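PDB 5WH8: putative carbohydrate-active enzyme from Uncultured organism, which probably hydrolyses O-glycosidic bonds in cellulose or related polysaccharides, this chain being the glycoside hydrolase family 5 cellulase part of a longer, multi-modular protein. Local coordinates for residues F63-Y68 against A88-M93; D95-A98 against Y103-I106. All blocks are in the same frame, centred on the assembly; numbering follows the deposited sequence.

Interaction 1 of 2, residues F63-Y68 against A88-M93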
loop_
_atom_site.group_PDB
_atom_site.type_symbol
_atom_site.label_atom_id
_atom_site.label_comp_id
_atom_site.label_asym_id
_atom_site.label_seq_id
_atom_site.Cartn_x
_atom_site.Cartn_y
_atom_site.Cartn_z
ATOM N N PHE A 63 0.860 -6.643 2.736
ATOM C CA PHE A 63 0.741 -6.851 1.296
ATOM C C PHE A 63 -0.278 -5.874 0.745
ATOM O O PHE A 63 -1.309 -5.645 1.355
ATOM C CB PHE A 63 0.309 -8.303 0.954
ATOM C CG PHE A 63 0.510 -8.662 -0.496
ATOM C CD1 PHE A 63 1.772 -8.843 -1.024
ATOM C CD2 PHE A 63 -0.572 -8.763 -1.348
ATOM C CE1 PHE A 63 1.963 -9.115 -2.362
ATOM C CE2 PHE A 63 -0.391 -9.048 -2.694
ATOM C CZ PHE A 63 0.866 -9.239 -3.201
ATOM N N ARG A 64 0.003 -5.320 -0.424
ATOM C CA ARG A 64 -0.879 -4.339 -1.058
ATOM C C ARG A 64 -1.505 -4.915 -2.330
ATOM O O ARG A 64 -0.806 -5.419 -3.201
ATOM C CB ARG A 64 -0.078 -3.066 -1.358
ATOM C CG ARG A 64 -0.800 -1.996 -2.167
ATOM C CD ARG A 64 0.166 -0.866 -2.331
ATOM N NE ARG A 64 -0.284 0.392 -2.921
ATOM C CZ ARG A 64 0.118 0.887 -4.093
ATOM N NH1 ARG A 64 0.867 0.192 -4.944
ATOM N NH2 ARG A 64 -0.265 2.099 -4.433
ATOM N N LEU A 65 -2.833 -4.803 -2.403
ATOM C CA LEU A 65 -3.624 -5.249 -3.533
ATOM C C LEU A 65 -3.873 -4.053 -4.446
ATOM O O LEU A 65 -4.730 -3.216 -4.173
ATOM C CB LEU A 65 -4.951 -5.874 -3.047
ATOM C CG LEU A 65 -4.839 -7.030 -2.059
ATOM C CD1 LEU A 65 -6.223 -7.383 -1.573
ATOM C CD2 LEU A 65 -4.171 -8.230 -2.656
ATOM N N ALA A 66 -3.103 -3.987 -5.523
ATOM C CA ALA A 66 -3.225 -2.896 -6.492
ATOM C C ALA A 66 -4.343 -3.214 -7.474
ATOM O O ALA A 66 -4.152 -3.991 -8.413
ATOM C CB ALA A 66 -1.912 -2.691 -7.236
ATOM N N ILE A 67 -5.500 -2.601 -7.235
ATOM C CA ILE A 67 -6.708 -2.845 -8.014
ATOM C C ILE A 67 -6.821 -1.756 -9.083
ATOM O O ILE A 67 -7.354 -0.684 -8.830
ATOM C CB ILE A 67 -7.934 -2.864 -7.089
ATOM C CG1 ILE A 67 -7.781 -3.973 -6.044
ATOM C CG2 ILE A 67 -9.227 -3.078 -7.875
ATOM C CD1 ILE A 67 -8.366 -3.609 -4.729
ATOM N N TYR A 68 -6.235 -2.005 -10.250
ATOM C CA TYR A 68 -6.265 -1.004 -11.313
ATOM C C TYR A 68 -7.701 -0.678 -11.655
ATOM O O TYR A 68 -8.525 -1.590 -11.722
ATOM C CB TYR A 68 -5.566 -1.499 -12.571
ATOM C CG TYR A 68 -4.074 -1.252 -12.615
ATOM C CD1 TYR A 68 -3.210 -1.987 -11.820
ATOM C CD2 TYR A 68 -3.535 -0.315 -13.490
ATOM C CE1 TYR A 68 -1.845 -1.791 -11.888
ATOM C CE2 TYR A 68 -2.178 -0.105 -13.552
ATOM C CZ TYR A 68 -1.339 -0.852 -12.758
ATOM O OH TYR A 68 0.031 -0.649 -12.838
ATOM N N ALA A 88 -15.235 -10.115 -4.999
ATOM C CA ALA A 88 -15.129 -11.405 -4.337
ATOM C C ALA A 88 -13.684 -11.921 -4.345
ATOM O O ALA A 88 -13.198 -12.499 -3.360
ATOM C CB ALA A 88 -16.067 -12.417 -4.999
ATOM N N TYR A 89 -12.990 -11.678 -5.448
ATOM C CA TYR A 89 -11.575 -12.012 -5.571
ATOM C C TYR A 89 -10.717 -11.252 -4.556
ATOM O O TYR A 89 -9.805 -11.818 -3.935
ATOM C CB TYR A 89 -11.123 -11.704 -6.996
ATOM C CG TYR A 89 -9.640 -11.821 -7.254
ATOM C CD1 TYR A 89 -9.066 -13.043 -7.550
ATOM C CD2 TYR A 89 -8.817 -10.699 -7.227
ATOM C CE1 TYR A 89 -7.724 -13.156 -7.797
ATOM C CE2 TYR A 89 -7.467 -10.811 -7.464
ATOM C CZ TYR A 89 -6.931 -12.037 -7.755
ATOM O OH TYR A 89 -5.590 -12.158 -8.012
ATOM N N ILE A 90 -10.989 -9.956 -4.428
ATOM C CA ILE A 90 -10.294 -9.110 -3.467
ATOM C C ILE A 90 -10.535 -9.629 -2.055
ATOM O O ILE A 90 -9.596 -9.738 -1.243
ATOM C CB ILE A 90 -10.763 -7.636 -3.614
ATOM C CG1 ILE A 90 -10.290 -7.071 -4.964
ATOM C CG2 ILE A 90 -10.241 -6.768 -2.475
ATOM C CD1 ILE A 90 -11.013 -5.788 -5.420
ATOM N N ASP A 91 -11.794 -9.956 -1.755
ATOM C CA ASP A 91 -12.145 -10.482 -0.441
ATOM C C ASP A 91 -11.348 -11.751 -0.117
ATOM O O ASP A 91 -10.916 -11.944 1.024
ATOM C CB ASP A 91 -13.626 -10.840 -0.345
ATOM C CG ASP A 91 -14.565 -9.632 -0.331
ATOM O OD1 ASP A 91 -14.154 -8.486 -0.046
ATOM O OD2 ASP A 91 -15.776 -9.863 -0.578
ATOM N N ASN A 92 -11.192 -12.626 -1.112
ATOM C CA ASN A 92 -10.407 -13.846 -0.931
ATOM C C ASN A 92 -8.962 -13.520 -0.532
ATOM O O ASN A 92 -8.396 -14.149 0.363
ATOM C CB ASN A 92 -10.400 -14.709 -2.200
ATOM C CG ASN A 92 -11.755 -15.354 -2.504
ATOM O OD1 ASN A 92 -12.669 -15.367 -1.681
ATOM N ND2 ASN A 92 -11.871 -15.904 -3.706
ATOM N N MET A 93 -8.362 -12.546 -1.208
ATOM C CA MET A 93 -6.986 -12.144 -0.895
ATOM C C MET A 93 -6.896 -11.537 0.510
ATOM O O MET A 93 -5.940 -11.792 1.245
ATOM C CB MET A 93 -6.458 -11.140 -1.918
ATOM C CG MET A 93 -6.375 -11.658 -3.332
ATOM S SD MET A 93 -5.439 -13.181 -3.498
ATOM C CE MET A 93 -3.901 -12.764 -2.710
#
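Leu65 straddles the beta carbon of Met93 with its two methyl groups: CD1 and CD2 of Leu65 each lie 3.8 Å from CB of Met93, the leucine fork crossing the methionine chain at a slant. Its CG is set beside the backbone N (chi1 -56°), a turn that presents both branches to the helix. CD1 also skirts the turn before, 4.2 Å from Ile90 CG2, whereas CD2 lies in the plane of the Phe63 ring, at its edge, on the strand itself. Two residues further along the strand, Ile67 and Ile90 meet end to end. Ile67 CD1 is 3.5 Å from Ile90 CD1, tighter than usual for two methyls, and CG1 of Ile67 follows at 3.8 Å from Ile90 CD1. The Ile67 chain is turned away from the fully extended form (chi2 145°), so some strain may accompany this close fit. Strand 63-68 and helix 88-93 run almost antiparallel (172°), with axes 10.4 Å apart, as expected of the strand and the returning helix in a beta-alpha-beta unit of a TIM barrel. Helix 122-135 extends the apolar layer, its Phe128 and Met132 touching Ile90. Arg64, on the other side of the strand, turns into the barrel and forms salt bridges with Glu145 and Glu237. No hydrogen bond or charge pair joins the two segments. Cohesion between strand and helix here therefore rests on hydrophobic burial and on the fit of aliphatic side chains and the methionine rather than on directional bonds.

Interaction 2 of 2, residues D95-A98 against Y103-I106; sequences DICA and YCII
Tyr103 meets the helix through its carbonyl group, Tyr103 O lying 4.4 Å from Cys97 SG, while its ring packs on Leu14, Leu31 and Leu143 among others. Its side chain leaves the backbone on the side away from the helix, and its OH is hydrogen-bonded to Gly12 O. The touching side chains are two cysteines. CB of Cys97 rests 3.9 Å from CB of Cys104, and the sulfur of Cys97 reaches the same methylene, SG to Cys104 CB being 3.9 Å as well. The step from helix 83-100 to strand 103-109 is the second half of a beta-alpha-beta unit in the eight-stranded barrel, and after a short connection it brings Cys97 opposite Cys104, their CA atoms 6.4 Å apart. Small side chains on both partners suit so close an approach. With chi1 -178° the Cys104 thiol sits beside its carbonyl carbon, and with chi1 -70° that of Cys97 lies beside its own N; together these turns set the two SG atoms 4.0 Å apart, about twice the length of a disulfide, so the residues are unlinked to each other and meet by van der Waals packing. Cys97 also packs on Ile102 of the connecting loop.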
loop_
_atom_site.group_PDB
_atom_site.type_symbol
_atom_site.label_atom_id
_atom_site.label_comp_id
_atom_site.label_asym_id
_atom_site.label_seq_id
_atom_site.Cartn_x
_atom_site.Cartn_y
_atom_site.Cartn_z
ATOM N N ASP A 95 -8.749 -12.320 3.021
ATOM C CA ASP A 95 -8.864 -13.437 3.956
ATOM C C ASP A 95 -7.550 -14.232 4.061
ATOM O O ASP A 95 -7.182 -14.692 5.153
ATOM C CB ASP A 95 -10.006 -14.377 3.546
ATOM C CG ASP A 95 -11.383 -13.742 3.686
ATOM O OD1 ASP A 95 -11.576 -12.844 4.537
ATOM O OD2 ASP A 95 -12.294 -14.172 2.945
ATOM N N ILE A 96 -6.841 -14.399 2.945
ATOM C CA ILE A 96 -5.537 -15.072 2.977
ATOM C C ILE A 96 -4.592 -14.269 3.861
ATOM O O ILE A 96 -3.907 -14.846 4.713
ATOM C CB ILE A 96 -4.941 -15.256 1.566
ATOM C CG1 ILE A 96 -5.721 -16.346 0.824
ATOM C CG2 ILE A 96 -3.461 -15.653 1.606
ATOM C CD1 ILE A 96 -5.534 -16.292 -0.672
ATOM N N CYS A 97 -4.590 -12.940 3.727
ATOM C CA CYS A 97 -3.737 -12.125 4.605
ATOM C C CYS A 97 -4.126 -12.288 6.069
ATOM O O CYS A 97 -3.253 -12.330 6.937
ATOM C CB CYS A 97 -3.806 -10.646 4.222
ATOM S SG CYS A 97 -2.996 -10.277 2.625
ATOM N N ALA A 98 -5.427 -12.353 6.356
ATOM C CA ALA A 98 -5.885 -12.570 7.735
ATOM C C ALA A 98 -5.373 -13.896 8.292
ATOM O O ALA A 98 -4.923 -13.958 9.442
ATOM C CB ALA A 98 -7.401 -12.530 7.823
ATOM N N TYR A 103 -0.918 -7.433 7.531
ATOM C CA TYR A 103 -1.772 -6.307 7.165
ATOM C C TYR A 103 -2.018 -6.328 5.643
ATOM O O TYR A 103 -1.222 -6.868 4.858
ATOM C CB TYR A 103 -1.144 -4.976 7.663
ATOM C CG TYR A 103 -1.117 -4.932 9.172
ATOM C CD1 TYR A 103 -2.247 -4.539 9.889
ATOM C CD2 TYR A 103 -0.012 -5.392 9.888
ATOM C CE1 TYR A 103 -2.262 -4.571 11.260
ATOM C CE2 TYR A 103 -0.017 -5.409 11.263
ATOM C CZ TYR A 103 -1.145 -5.000 11.936
ATOM O OH TYR A 103 -1.127 -5.061 13.311
ATOM N N CYS A 104 -3.152 -5.763 5.232
ATOM C CA CYS A 104 -3.567 -5.796 3.834
ATOM C C CYS A 104 -4.066 -4.433 3.410
ATOM O O CYS A 104 -5.044 -3.941 3.975
ATOM C CB CYS A 104 -4.655 -6.848 3.625
ATOM S SG CYS A 104 -5.214 -7.041 1.930
ATOM N N ILE A 105 -3.423 -3.851 2.400
ATOM C CA ILE A 105 -3.901 -2.597 1.811
ATOM C C ILE A 105 -4.772 -2.910 0.612
ATOM O O ILE A 105 -4.315 -3.586 -0.327
ATOM C CB ILE A 105 -2.762 -1.675 1.353
ATOM C CG1 ILE A 105 -1.853 -1.300 2.517
ATOM C CG2 ILE A 105 -3.332 -0.407 0.746
ATOM C CD1 ILE A 105 -0.589 -0.543 2.108
ATOM N N ILE A 106 -6.016 -2.429 0.660
ATOM C CA ILE A 106 -6.930 -2.436 -0.474
ATOM C C ILE A 106 -6.710 -1.122 -1.200
ATOM O O ILE A 106 -7.060 -0.046 -0.672
ATOM C CB ILE A 106 -8.399 -2.585 -0.009
ATOM C CG1 ILE A 106 -8.571 -3.899 0.765
ATOM C CG2 ILE A 106 -9.353 -2.525 -1.209
ATOM C CD1 ILE A 106 -9.987 -4.125 1.333
#

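In the fold
Interactions 1 and 2 lie about 8 Å apart, centre to centre, within one beta-alpha-beta unit of the barrel. Along the chain they come in series: strand 62-68 first packs against the middle of helix 83-100, and the later part of that helix then packs on strand 103-109. The two strands are parallel neighbours, joined by Leu65 N to Ile105 O (2.8 Å) and Phe63 O to Ile105 N (3.0 Å), both probable hydrogen bonds. Their outward side chains merge too, Leu65 CD1 lying 3.7 Å from Cys104 SG. A single helix thus covers two adjacent strands, and the two contacts together make part of the buried apolar layer between the barrel wall and helix 83-100.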